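PDB 6NZS: dextranase from Pseudarthrobacter oxydans, which catalyses the endohydrolysis of (1->6)-alpha-D-glucosidic linkages in dextran. Local coordinates for residues F476-V481 against V502-I507; A488-A493 against V519-R524. All blocks are in the same frame, centred on the assembly; numbering follows the deposited sequence.

Contact 1: F476-V481 against V502-I507; sequences FENITV and VKNLNI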
ATOM      1  N   PHE A 476      -6.967  10.039  13.452  1.00 11.81           N
ATOM      2  CA  PHE A 476      -7.289   9.346  12.209  1.00 12.32           C
ATOM      3  C   PHE A 476      -8.721   9.733  11.879  1.00 14.87           C
ATOM      4  O   PHE A 476      -9.645   9.350  12.604  1.00 17.88           O
ATOM      5  CB  PHE A 476      -7.190   7.832  12.401  1.00 13.80           C
ATOM      6  CG  PHE A 476      -5.854   7.367  12.895  1.00 11.59           C
ATOM      7  CD1 PHE A 476      -5.595   7.271  14.250  1.00 14.12           C
ATOM      8  CD2 PHE A 476      -4.852   7.028  12.004  1.00 12.79           C
ATOM      9  CE1 PHE A 476      -4.354   6.844  14.713  1.00 15.06           C
ATOM     10  CE2 PHE A 476      -3.616   6.612  12.453  1.00 14.82           C
ATOM     11  CZ  PHE A 476      -3.358   6.516  13.802  1.00 15.96           C
ATOM     12  N   GLU A 477      -8.921  10.488  10.804  1.00 10.84           N
ATOM     13  CA  GLU A 477     -10.249  10.989  10.458  1.00 12.24           C
ATOM     14  C   GLU A 477     -10.623  10.528   9.062  1.00 11.99           C
ATOM     15  O   GLU A 477      -9.913  10.834   8.096  1.00 11.12           O
ATOM     16  CB  GLU A 477     -10.326  12.516  10.553  1.00 16.28           C
ATOM     17  CG  GLU A 477     -11.687  13.045  10.134  1.00 17.31           C
ATOM     18  CD  GLU A 477     -11.996  14.433  10.657  1.00 23.13           C
ATOM     19  OE1 GLU A 477     -11.183  14.980  11.428  1.00 24.76           O
ATOM     20  OE2 GLU A 477     -13.068  14.965  10.294  1.00 26.25           O
ATOM     21  N   ASN A 478     -11.759   9.824   8.968  1.00 10.61           N
ATOM     22  CA  ASN A 478     -12.296   9.228   7.748  1.00  9.78           C
ATOM     23  C   ASN A 478     -11.472   8.014   7.346  1.00 11.09           C
ATOM     24  O   ASN A 478     -10.463   8.136   6.647  1.00 10.91           O
ATOM     25  CB  ASN A 478     -12.441  10.246   6.606  1.00 11.96           C
ATOM     26  CG  ASN A 478     -13.278  11.439   7.001  1.00 14.62           C
ATOM     27  OD1 ASN A 478     -14.175  11.330   7.836  1.00 15.50           O
ATOM     28  ND2 ASN A 478     -12.982  12.588   6.411  1.00 16.54           N
ATOM     29  N   ILE A 479     -11.884   6.842   7.817  1.00  9.78           N
ATOM     30  CA  ILE A 479     -11.319   5.569   7.387  1.00  9.98           C
ATOM     31  C   ILE A 479     -12.497   4.754   6.883  1.00  9.74           C
ATOM     32  O   ILE A 479     -13.272   4.204   7.676  1.00 10.34           O
ATOM     33  CB  ILE A 479     -10.580   4.830   8.503  1.00  9.29           C
ATOM     34  CG1 ILE A 479      -9.522   5.715   9.176  1.00 11.09           C
ATOM     35  CG2 ILE A 479      -9.939   3.570   7.924  1.00 10.51           C
ATOM     36  CD1 ILE A 479      -8.876   5.050  10.394  1.00 12.44           C
ATOM     37  N   THR A 480     -12.648   4.688   5.568  1.00  8.67           N
ATOM     38  CA  THR A 480     -13.760   3.993   4.942  1.00  9.32           C
ATOM     39  C   THR A 480     -13.303   2.592   4.562  1.00  9.47           C
ATOM     40  O   THR A 480     -12.350   2.434   3.792  1.00 10.70           O
ATOM     41  CB  THR A 480     -14.209   4.776   3.711  1.00  9.98           C
ATOM     42  OG1 THR A 480     -14.702   6.062   4.129  1.00 11.14           O
ATOM     43  CG2 THR A 480     -15.304   4.031   2.967  1.00 12.33           C
ATOM     44  N   VAL A 481     -13.958   1.582   5.125  1.00  8.35           N
ATOM     45  CA  VAL A 481     -13.607   0.184   4.888  1.00  7.63           C
ATOM     46  C   VAL A 481     -14.756  -0.446   4.117  1.00  8.64           C
ATOM     47  O   VAL A 481     -15.880  -0.561   4.625  1.00  9.49           O
ATOM     48  CB  VAL A 481     -13.337  -0.566   6.196  1.00  7.95           C
ATOM     49  CG1 VAL A 481     -12.920  -2.002   5.907  1.00  9.99           C
ATOM     50  CG2 VAL A 481     -12.260   0.164   7.003  1.00  9.34           C
ATOM     51  N   VAL A 502     -10.109   8.396  16.639  1.00 11.83           N
ATOM     52  CA  VAL A 502     -10.517   7.719  15.409  1.00 12.17           C
ATOM     53  C   VAL A 502     -11.914   8.223  15.078  1.00 11.32           C
ATOM     54  O   VAL A 502     -12.882   7.877  15.770  1.00 12.78           O
ATOM     55  CB  VAL A 502     -10.499   6.190  15.562  1.00 11.95           C
ATOM     56  CG1 VAL A 502     -10.889   5.512  14.246  1.00 12.47           C
ATOM     57  CG2 VAL A 502      -9.125   5.708  16.024  1.00 12.74           C
ATOM     58  N   LYS A 503     -12.021   9.048  14.043  1.00 11.10           N
ATOM     59  CA  LYS A 503     -13.278   9.671  13.655  1.00 10.93           C
ATOM     60  C   LYS A 503     -13.724   9.120  12.307  1.00 11.08           C
ATOM     61  O   LYS A 503     -12.945   9.092  11.346  1.00 10.86           O
ATOM     62  CB  LYS A 503     -13.139  11.194  13.573  1.00 12.87           C
ATOM     63  CG  LYS A 503     -14.449  11.897  13.266  1.00 13.90           C
ATOM     64  CD  LYS A 503     -14.322  13.418  13.383  1.00 16.96           C
ATOM     65  CE  LYS A 503     -15.670  14.078  13.138  1.00 21.72           C
ATOM     66  NZ  LYS A 503     -15.658  15.533  13.473  1.00 24.96           N
ATOM     67  N   ASN A 504     -14.982   8.694  12.231  1.00 10.23           N
ATOM     68  CA  ASN A 504     -15.560   8.158  10.995  1.00 10.32           C
ATOM     69  C   ASN A 504     -14.777   6.960  10.454  1.00 10.26           C
ATOM     70  O   ASN A 504     -14.501   6.858   9.253  1.00 11.29           O
ATOM     71  CB  ASN A 504     -15.771   9.231   9.917  1.00 11.24           C
ATOM     72  CG  ASN A 504     -16.623   8.719   8.757  1.00 18.27           C
ATOM     73  OD1 ASN A 504     -17.471   7.833   8.937  1.00 18.70           O
ATOM     74  ND2 ASN A 504     -16.387   9.250   7.562  1.00 19.89           N
ATOM     75  N   LEU A 505     -14.427   6.039  11.348  1.00 10.81           N
ATOM     76  CA  LEU A 505     -14.106   4.679  10.925  1.00  9.53           C
ATOM     77  C   LEU A 505     -15.435   4.035  10.565  1.00 10.06           C
ATOM     78  O   LEU A 505     -16.232   3.701  11.448  1.00 10.39           O
ATOM     79  CB  LEU A 505     -13.419   3.914  12.053  1.00  9.41           C
ATOM     80  CG  LEU A 505     -13.261   2.405  11.818  1.00  9.00           C
ATOM     81  CD1 LEU A 505     -12.424   2.140  10.569  1.00 11.54           C
ATOM     82  CD2 LEU A 505     -12.668   1.707  13.030  1.00 10.80           C
ATOM     83  N   ASN A 506     -15.702   3.890   9.266  1.00  9.03           N
ATOM     84  CA  ASN A 506     -16.967   3.355   8.789  1.00 10.04           C
ATOM     85  C   ASN A 506     -16.691   2.052   8.059  1.00 10.21           C
ATOM     86  O   ASN A 506     -15.975   2.030   7.050  1.00 10.72           O
ATOM     87  CB  ASN A 506     -17.742   4.370   7.937  1.00 12.25           C
ATOM     88  CG  ASN A 506     -17.007   4.788   6.681  1.00 14.08           C
ATOM     89  OD1 ASN A 506     -17.304   4.296   5.590  1.00 16.57           O
ATOM     90  ND2 ASN A 506     -16.084   5.745   6.813  1.00 13.34           N
ATOM     91  N   ILE A 507     -17.212   0.966   8.610  1.00 10.10           N
ATOM     92  CA  ILE A 507     -16.989  -0.384   8.101  1.00  9.81           C
ATOM     93  C   ILE A 507     -18.294  -0.885   7.498  1.00 10.24           C
ATOM     94  O   ILE A 507     -19.350  -0.800   8.134  1.00 10.98           O
ATOM     95  CB  ILE A 507     -16.496  -1.303   9.232  1.00  9.54           C
ATOM     96  CG1 ILE A 507     -15.132  -0.827   9.745  1.00 11.76           C
ATOM     97  CG2 ILE A 507     -16.421  -2.760   8.771  1.00 10.79           C
ATOM     98  CD1 ILE A 507     -14.658  -1.564  10.999  1.00 13.08           C
TER

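Contact 2: A488-A493 against V519-R524; sequences AIRVYA and VSHLKR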
ATOM      1  N   ALA A 488     -11.906  -4.002  14.042  1.00  8.75           N
ATOM      2  CA  ALA A 488     -11.653  -2.565  13.957  1.00  9.20           C
ATOM      3  C   ALA A 488     -10.288  -2.170  14.514  1.00  8.69           C
ATOM      4  O   ALA A 488      -9.495  -1.527  13.820  1.00  9.79           O
ATOM      5  CB  ALA A 488     -12.762  -1.784  14.668  1.00 10.98           C
ATOM      6  N   ILE A 489     -10.005  -2.512  15.770  1.00  9.26           N
ATOM      7  CA  ILE A 489      -8.830  -1.956  16.445  1.00  9.93           C
ATOM      8  C   ILE A 489      -8.340  -2.894  17.539  1.00  8.99           C
ATOM      9  O   ILE A 489      -9.122  -3.361  18.371  1.00  9.68           O
ATOM     10  CB  ILE A 489      -9.114  -0.535  16.978  1.00 10.46           C
ATOM     11  CG1 ILE A 489      -7.869   0.051  17.633  1.00 10.42           C
ATOM     12  CG2 ILE A 489     -10.291  -0.534  17.948  1.00 11.57           C
ATOM     13  CD1 ILE A 489      -7.938   1.579  17.787  1.00 11.66           C
ATOM     14  N   ARG A 490      -7.031  -3.149  17.557  1.00  9.00           N
ATOM     15  CA  ARG A 490      -6.409  -3.882  18.656  1.00  9.13           C
ATOM     16  C   ARG A 490      -5.183  -3.108  19.101  1.00 10.45           C
ATOM     17  O   ARG A 490      -4.218  -2.983  18.344  1.00 10.10           O
ATOM     18  CB  ARG A 490      -6.050  -5.318  18.273  1.00 10.78           C
ATOM     19  CG  ARG A 490      -7.257  -6.242  18.303  1.00 11.02           C
ATOM     20  CD  ARG A 490      -6.964  -7.646  17.799  1.00  9.63           C
ATOM     21  NE  ARG A 490      -8.239  -8.302  17.540  1.00 10.09           N
ATOM     22  CZ  ARG A 490      -8.397  -9.432  16.859  1.00 10.27           C
ATOM     23  NH1 ARG A 490      -7.351 -10.084  16.380  1.00 10.52           N
ATOM     24  NH2 ARG A 490      -9.623  -9.900  16.653  1.00 10.26           N
ATOM     25  N   VAL A 491      -5.221  -2.598  20.326  1.00 10.60           N
ATOM     26  CA  VAL A 491      -4.110  -1.848  20.893  1.00 10.04           C
ATOM     27  C   VAL A 491      -3.543  -2.652  22.051  1.00 11.34           C
ATOM     28  O   VAL A 491      -4.167  -2.743  23.113  1.00 12.15           O
ATOM     29  CB  VAL A 491      -4.559  -0.454  21.348  1.00 11.26           C
ATOM     30  CG1 VAL A 491      -3.414   0.281  22.052  1.00 14.58           C
ATOM     31  CG2 VAL A 491      -5.060   0.360  20.151  1.00 12.94           C
ATOM     32  N   TYR A 492      -2.369  -3.240  21.845  1.00 11.44           N
ATOM     33  CA  TYR A 492      -1.567  -3.799  22.933  1.00 11.77           C
ATOM     34  C   TYR A 492      -0.543  -2.722  23.265  1.00 12.71           C
ATOM     35  O   TYR A 492       0.465  -2.574  22.570  1.00 13.74           O
ATOM     36  CB  TYR A 492      -0.955  -5.137  22.521  1.00 13.56           C
ATOM     37  CG  TYR A 492      -2.043  -6.055  22.010  1.00 12.47           C
ATOM     38  CD1 TYR A 492      -2.899  -6.709  22.888  1.00 12.05           C
ATOM     39  CD2 TYR A 492      -2.268  -6.194  20.646  1.00 11.37           C
ATOM     40  CE1 TYR A 492      -3.933  -7.510  22.415  1.00 14.89           C
ATOM     41  CE2 TYR A 492      -3.281  -6.978  20.167  1.00 12.07           C
ATOM     42  CZ  TYR A 492      -4.104  -7.643  21.051  1.00 12.08           C
ATOM     43  OH  TYR A 492      -5.132  -8.421  20.563  1.00 13.06           O
ATOM     44  N   ALA A 493      -0.844  -1.925  24.292  1.00 13.27           N
ATOM     45  CA  ALA A 493      -0.085  -0.703  24.544  1.00 13.31           C
ATOM     46  C   ALA A 493       1.283  -1.032  25.121  1.00 14.49           C
ATOM     47  O   ALA A 493       1.385  -1.586  26.221  1.00 14.27           O
ATOM     48  CB  ALA A 493      -0.851   0.216  25.490  1.00 13.42           C
ATOM     49  N   VAL A 519     -13.034  -9.420  17.640  1.00  9.93           N
ATOM     50  CA  VAL A 519     -13.013  -8.536  18.797  1.00 12.06           C
ATOM     51  C   VAL A 519     -11.997  -7.417  18.606  1.00 11.95           C
ATOM     52  O   VAL A 519     -10.942  -7.596  17.984  1.00 11.96           O
ATOM     53  CB  VAL A 519     -12.703  -9.364  20.057  1.00 11.73           C
ATOM     54  CG1 VAL A 519     -11.265  -9.866  20.043  1.00 12.22           C
ATOM     55  CG2 VAL A 519     -12.976  -8.554  21.324  1.00 14.75           C
ATOM     56  N   SER A 520     -12.327  -6.249  19.139  1.00 10.81           N
ATOM     57  CA  SER A 520     -11.377  -5.154  19.286  1.00 10.63           C
ATOM     58  C   SER A 520     -10.847  -5.148  20.717  1.00 12.02           C
ATOM     59  O   SER A 520     -11.591  -5.437  21.658  1.00 11.41           O
ATOM     60  CB  SER A 520     -12.050  -3.823  18.962  1.00  9.94           C
ATOM     61  OG  SER A 520     -12.182  -3.659  17.553  1.00 10.34           O
ATOM     62  N   HIS A 521      -9.549  -4.833  20.872  1.00 11.01           N
ATOM     63  CA  HIS A 521      -8.849  -4.935  22.151  1.00 11.92           C
ATOM     64  C   HIS A 521      -8.191  -3.615  22.531  1.00 11.08           C
ATOM     65  O   HIS A 521      -7.776  -2.831  21.675  1.00 11.24           O
ATOM     66  CB  HIS A 521      -7.733  -5.991  22.087  1.00 11.92           C
ATOM     67  CG  HIS A 521      -8.202  -7.394  22.327  1.00 10.47           C
ATOM     68  ND1 HIS A 521      -7.409  -8.493  22.083  1.00 12.03           N
ATOM     69  CD2 HIS A 521      -9.385  -7.874  22.778  1.00 13.01           C
ATOM     70  CE1 HIS A 521      -8.076  -9.592  22.394  1.00 13.68           C
ATOM     71  NE2 HIS A 521      -9.279  -9.243  22.815  1.00 12.79           N
ATOM     72  N   LEU A 522      -8.070  -3.400  23.842  1.00 12.03           N
ATOM     73  CA  LEU A 522      -7.331  -2.270  24.404  1.00 11.21           C
ATOM     74  C   LEU A 522      -6.750  -2.762  25.723  1.00 11.46           C
ATOM     75  O   LEU A 522      -7.501  -2.981  26.683  1.00 12.68           O
ATOM     76  CB  LEU A 522      -8.262  -1.089  24.634  1.00 10.21           C
ATOM     77  CG  LEU A 522      -7.626   0.179  25.219  1.00 11.51           C
ATOM     78  CD1 LEU A 522      -6.598   0.789  24.260  1.00 15.58           C
ATOM     79  CD2 LEU A 522      -8.704   1.188  25.529  1.00 13.26           C
ATOM     80  N   LYS A 523      -5.431  -2.961  25.767  1.00 12.25           N
ATOM     81  CA  LYS A 523      -4.782  -3.608  26.901  1.00 12.60           C
ATOM     82  C   LYS A 523      -3.518  -2.846  27.260  1.00 14.02           C
ATOM     83  O   LYS A 523      -2.807  -2.362  26.376  1.00 15.39           O
ATOM     84  CB  LYS A 523      -4.393  -5.051  26.556  1.00 12.99           C
ATOM     85  CG  LYS A 523      -5.583  -5.952  26.204  1.00 14.34           C
ATOM     86  CD  LYS A 523      -5.151  -7.401  26.024  1.00 15.17           C
ATOM     87  CE  LYS A 523      -6.344  -8.297  25.732  1.00 16.22           C
ATOM     88  NZ  LYS A 523      -7.206  -8.466  26.944  1.00 20.08           N
ATOM     89  N   ARG A 524      -3.235  -2.760  28.562  1.00 14.77           N
ATOM     90  CA  ARG A 524      -2.043  -2.089  29.069  1.00 15.76           C
ATOM     91  C   ARG A 524      -1.015  -3.144  29.458  1.00 14.99           C
ATOM     92  O   ARG A 524      -1.258  -3.951  30.363  1.00 17.07           O
ATOM     93  CB  ARG A 524      -2.393  -1.221  30.280  1.00 17.48           C
ATOM     94  CG  ARG A 524      -3.430  -0.154  29.983  1.00 18.90           C
ATOM     95  CD  ARG A 524      -3.599   0.836  31.123  1.00 25.54           C
ATOM     96  NE  ARG A 524      -4.205   0.246  32.313  1.00 28.86           N
ATOM     97  CZ  ARG A 524      -3.712   0.359  33.544  1.00 30.65           C
ATOM     98  NH1 ARG A 524      -2.590   1.028  33.761  1.00 27.96           N
ATOM     99  NH2 ARG A 524      -4.341  -0.207  34.564  1.00 33.55           N
TER
HETATM  100  O   HOH W   1     -13.896  -5.119  15.909  1.00 10.23           O

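Contact 1: F476-V481 against V502-I507
The amides of Asn478 and Asn504 stand 81° apart, and Asn504 ND2 reaches Asn478 OD1 at 3.0 Å, with the acceptor in the amide plane of Asn504 but the donor well above the carbonyl plane of Asn478. Val502 CG2 approaches the Phe476 ring obliquely, 4.2 Å from Phe476 CD1. The backbones are neighbouring rungs of a parallel beta-helix, their directions differing by only 2°. Both asparagines have positive phi, and Asn478 ND2 passes the bond on to Asn430 OD1 of the preceding strand, a repeat resembling the asparagine ladders of pectate-lyase-like solenoids.

Apolar side chains take the face that carries Ile479, Val481 and Leu505. Leu505 CD1 comes within 3.9 Å of Ile479 CB and also meets Val481 CG2, while Ile449 packs on all three residues and Leu450 of strand 450-452 on Ile479 and Leu505. Glu477 and Lys503 emerge on the other face and run side by side, with Glu477 CD 3.7 Å from Lys503 CD; the carboxylate forms its salt bridge with Arg475.

Asn506 holds CG between its backbone N and carbonyl carbon (chi1 62°), which turns the amide back over its own strand and across to Thr480. There Asn506 ND2 gives a bond of 3.0 Å to Thr480 OG1. Replacing Asn506 by an alanine would probably leave Thr480 OG1 without this donor and take from Asn504 O the donor on one face of its plane. Asn506 ND2, 3.1 Å from Asn504 O, and Ile479 N reach that oxygen from opposite faces of its carbonyl plane.

Contact 2: A488-A493 against V519-R524
Tyr492 and His521 both place CG beside the backbone N (chi1 -53° and -84°), and these torsions bring the phenol over to the imidazole of the next strand, where Tyr492 OH and His521 ND1 share a hydrogen bond of 2.7 Å. The rings meet rim to rim with planes 81° apart, neither covering the other's face, and either atom could be the donor. Lys523 lies alongside the phenol, its CD 3.8 Å from Tyr492 CE1, then carries CE over one face of the His521 ring before NZ pairs with Asp575. The imidazole thus has an alkyl chain on a face and a hydroxyl at its edge, two contacts that together restrict its rotation.

Arg490 extends from CG to NE and grips one carbonyl side-on: NE lies 2.8 Å and NH2 3.0 Å from Val519 O, which is nearly in the guanidinium plane. Lys444 O and Ser517 O take further bonds from NH1 and NH2, so backbone oxygens from two parts of the chain, Lys444 on one side and Ser517 with Val519 on the other, fix the guanidinium.

At the start of the pairing Ser520 OG accepts from Ile489 N at 3.0 Å, standing in for a backbone acceptor, and a water joins the same hydroxyl to Ala488 N. On the face carrying Val491 and Leu522 the chemistry is apolar, with Val491 CB 3.8 Å from Leu522 CD1. Parallel backbone bonds, such as Val491 N to His521 O at 2.9 Å, continue to Ala493. Strand 521-524 is the last of a parallel sheet within this chain, one wall of the right-handed beta-helix.

Both contacts pair successive coils of one solenoid in parallel register, on two different sheets: 469-482 with 495-507 in contact 1, 489-493 with 521-524 in contact 2. Their segments alternate along the chain, as expected when the chain passes from wall to wall in each of these coils. The two contacts touch through packing of Leu505 and Ile507 on Ala488, with Leu505 CD2 3.9 Å from Ala488 CB. Contact 1 is partly buried, whereas nine of the twelve touching residues of contact 2 are buried. Asparagine amides bonded from rung to rung carry the polar chemistry of the first; the second relies on an arginine, a tyrosine-histidine pair and a serine, and includes the edge strand of its sheet within this chain.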